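Local coordinates for positive phenol-degradative gene regulator (Ralstonia sp. E2, PDB 5FRV), which probably senses phenolic compounds through this zinc-containing N-terminal domain and, as a DNA- and ATP-binding activator, switches on genes for phenol degradation, at residues F128-S133 / P183-L188. Residues are numbered along the deposited sequence; the frame is centred on the assembly and turned at random.
Sequences FLWEDS and PHCRIL. With ZN (zinc ion), chain C; PCR (p-cresol), chain D.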
loop_
_atom_site.group_PDB
_atom_site.type_symbol
_atom_site.label_atom_id
_atom_site.label_comp_id
_atom_site.label_asym_id
_atom_site.label_seq_id
_atom_site.Cartn_x
_atom_site.Cartn_y
_atom_site.Cartn_z
ATOM N N PHE A 128 3.469 12.693 -20.223
ATOM C CA PHE A 128 2.648 13.086 -19.076
ATOM C C PHE A 128 3.433 13.879 -18.044
ATOM O O PHE A 128 4.630 13.638 -17.841
ATOM C CB PHE A 128 2.045 11.854 -18.379
ATOM C CG PHE A 128 1.274 10.948 -19.302
ATOM C CD1 PHE A 128 1.931 10.052 -20.120
ATOM C CD2 PHE A 128 -0.107 10.983 -19.330
ATOM C CE1 PHE A 128 1.229 9.232 -20.973
ATOM C CE2 PHE A 128 -0.813 10.158 -20.183
ATOM C CZ PHE A 128 -0.145 9.288 -20.999
ATOM N N LEU A 129 2.726 14.801 -17.385
ATOM C CA LEU A 129 3.218 15.522 -16.213
ATOM C C LEU A 129 2.783 14.820 -14.923
ATOM O O LEU A 129 1.629 14.386 -14.793
ATOM C CB LEU A 129 2.702 16.958 -16.207
ATOM C CG LEU A 129 3.123 17.813 -15.004
ATOM C CD1 LEU A 129 4.620 18.129 -15.062
ATOM C CD2 LEU A 129 2.306 19.098 -14.904
ATOM N N TRP A 130 3.717 14.725 -13.984
ATOM C CA TRP A 130 3.484 14.160 -12.657
ATOM C C TRP A 130 3.719 15.197 -11.559
ATOM O O TRP A 130 4.862 15.561 -11.283
ATOM C CB TRP A 130 4.409 12.969 -12.421
ATOM C CG TRP A 130 3.921 11.645 -12.946
ATOM C CD1 TRP A 130 2.685 11.360 -13.444
ATOM C CD2 TRP A 130 4.674 10.424 -13.012
ATOM N NE1 TRP A 130 2.620 10.030 -13.815
ATOM C CE2 TRP A 130 3.831 9.439 -13.554
ATOM C CE3 TRP A 130 5.973 10.065 -12.642
ATOM C CZ2 TRP A 130 4.248 8.127 -13.741
ATOM C CZ3 TRP A 130 6.395 8.761 -12.857
ATOM C CH2 TRP A 130 5.530 7.809 -13.388
ATOM N N GLU A 131 2.654 15.657 -10.913
ATOM C CA GLU A 131 2.831 16.543 -9.759
ATOM C C GLU A 131 2.519 15.828 -8.446
ATOM O O GLU A 131 1.581 15.032 -8.373
ATOM C CB GLU A 131 1.960 17.785 -9.920
ATOM C CG GLU A 131 2.342 18.628 -11.141
ATOM C CD GLU A 131 1.372 19.772 -11.396
ATOM O OE1 GLU A 131 0.349 19.540 -12.082
ATOM O OE2 GLU A 131 1.624 20.899 -10.902
ATOM N N ASP A 132 3.328 16.107 -7.426
ATOM C CA ASP A 132 3.170 15.534 -6.080
ATOM C C ASP A 132 3.335 14.007 -6.052
ATOM O O ASP A 132 2.619 13.316 -5.316
ATOM C CB ASP A 132 1.806 15.909 -5.489
ATOM C CG ASP A 132 1.484 17.383 -5.656
ATOM O OD1 ASP A 132 2.139 18.217 -4.990
ATOM O OD2 ASP A 132 0.583 17.708 -6.466
ATOM N N SER A 133 4.281 13.495 -6.837
ATOM C CA SER A 133 4.612 12.074 -6.804
ATOM C C SER A 133 4.916 11.653 -5.368
ATOM O O SER A 133 5.847 12.181 -4.756
ATOM C CB SER A 133 5.809 11.772 -7.699
ATOM O OG SER A 133 5.568 12.175 -9.047
ATOM N N PRO A 183 11.320 20.348 -10.271
ATOM C CA PRO A 183 10.056 20.792 -9.673
ATOM C C PRO A 183 8.937 19.742 -9.753
ATOM O O PRO A 183 8.026 19.746 -8.929
ATOM C CB PRO A 183 9.700 22.037 -10.496
ATOM C CG PRO A 183 10.374 21.817 -11.816
ATOM C CD PRO A 183 11.659 21.112 -11.485
ATOM N N HIS A 184 9.013 18.851 -10.736
ATOM C CA HIS A 184 7.985 17.845 -10.943
ATOM C C HIS A 184 8.603 16.672 -11.683
ATOM O O HIS A 184 9.796 16.703 -12.005
ATOM C CB HIS A 184 6.797 18.430 -11.714
ATOM C CG HIS A 184 7.190 19.233 -12.915
ATOM N ND1 HIS A 184 7.869 18.691 -13.987
ATOM C CD2 HIS A 184 7.000 20.542 -13.214
ATOM C CE1 HIS A 184 8.079 19.628 -14.895
ATOM N NE2 HIS A 184 7.562 20.761 -14.450
ATOM N N CYS A 185 7.811 15.630 -11.931
ATOM C CA CYS A 185 8.265 14.513 -12.753
ATOM C C CYS A 185 7.609 14.645 -14.111
ATOM O O CYS A 185 6.593 15.319 -14.249
ATOM C CB CYS A 185 7.921 13.150 -12.122
ATOM S SG CYS A 185 8.526 12.847 -10.437
ATOM N N ARG A 186 8.197 14.011 -15.113
ATOM C CA ARG A 186 7.664 14.047 -16.469
ATOM C C ARG A 186 8.121 12.804 -17.213
ATOM O O ARG A 186 9.295 12.427 -17.169
ATOM C CB ARG A 186 8.112 15.312 -17.187
ATOM C CG ARG A 186 7.734 15.408 -18.634
ATOM C CD ARG A 186 8.105 16.789 -19.157
ATOM N NE ARG A 186 8.157 16.837 -20.614
ATOM C CZ ARG A 186 9.234 16.519 -21.326
ATOM N NH1 ARG A 186 10.339 16.116 -20.706
ATOM N NH2 ARG A 186 9.205 16.595 -22.653
ATOM N N ILE A 187 7.182 12.156 -17.892
ATOM C CA ILE A 187 7.432 10.826 -18.413
ATOM C C ILE A 187 7.096 10.697 -19.906
ATOM O O ILE A 187 6.344 11.492 -20.473
ATOM C CB ILE A 187 6.626 9.753 -17.621
ATOM C CG1 ILE A 187 5.158 9.749 -18.067
ATOM C CG2 ILE A 187 6.760 9.987 -16.099
ATOM C CD1 ILE A 187 4.267 8.748 -17.329
ATOM N N LEU A 188 7.679 9.675 -20.516
ATOM C CA LEU A 188 7.429 9.344 -21.913
ATOM C C LEU A 188 7.218 7.855 -22.087
ATOM O O LEU A 188 8.045 7.042 -21.644
ATOM C CB LEU A 188 8.598 9.799 -22.796
ATOM C CG LEU A 188 8.525 9.321 -24.249
ATOM C CD1 LEU A 188 7.335 9.966 -24.945
ATOM C CD2 LEU A 188 9.841 9.578 -25.003
HETATM ZN ZN ZN C . 9.701 10.997 -10.342
HETATM C CB PCR D . -1.254 5.945 -18.999
HETATM C CG PCR D . -0.769 6.482 -17.669
HETATM C CD1 PCR D . -1.169 5.877 -16.489
HETATM C CE1 PCR D . -0.732 6.383 -15.278
HETATM C CD2 PCR D . 0.068 7.588 -17.641
HETATM C CE2 PCR D . 0.504 8.097 -16.438
HETATM C CZ PCR D . 0.102 7.491 -15.257
HETATM O OH PCR D . 0.537 7.989 -14.030
#
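F128 and I187, and then W130 and C185, face each other as hydrogen-bonded pairs of two antiparallel strands, with L129 and R186 as the non-hydrogen-bonded pair between them. Each hydrogen-bonded pair is joined reciprocally, F128 N to I187 O and I187 N to F128 O, then W130 N to C185 O (2.9 Å) and C185 N to W130 O.

Apolar contacts run along the face that carries F128, W130, C185 and I187, where CB of W130 meets CB of C185. The CG2 methyl of I187 sits over the six-membered ring of W130, 3.5 Å from its centroid, a CH-pi contact that a beta-branched residue makes while also placing CG1 against CB of F128. I187 CG1 lies between its backbone N and carbonyl carbon (chi1 78°), which lets CD1 extend toward both W130 CZ2 and the ligand. On the reverse face, leucine's long branch brings L129 CD1 over the H184 imidazole, 3.5 Å from its centroid, and P183 CG covers the opposite side of that ring.

The face of F128, W130, C185 and I187 also serves two sites. p-Cresol turns its CD2 carbon onto the face of the F128 ring, the two rings steeply inclined, and its OH accepts a hydrogen bond from W130 NE1 (2.9 Å); tryptophan thus offers both an apolar face and a polar edge. H102 binds the same ligand. Cysteine's soft sulfur suits zinc: C185 SG holds the ion at 2.2 Å, alongside C151, E174 and C177, and S133 OG approaches SG to 3.3 Å. Strand 185-188 thus touches zinc through C185 and p-cresol through I187.

These are the two central strands of a four-stranded antiparallel sheet of the N-terminal domain, the contact itself falling in its V4R part; strands 109-118 and 170-176 flank them, while helix 152-166 packs I155 against W130 and I187.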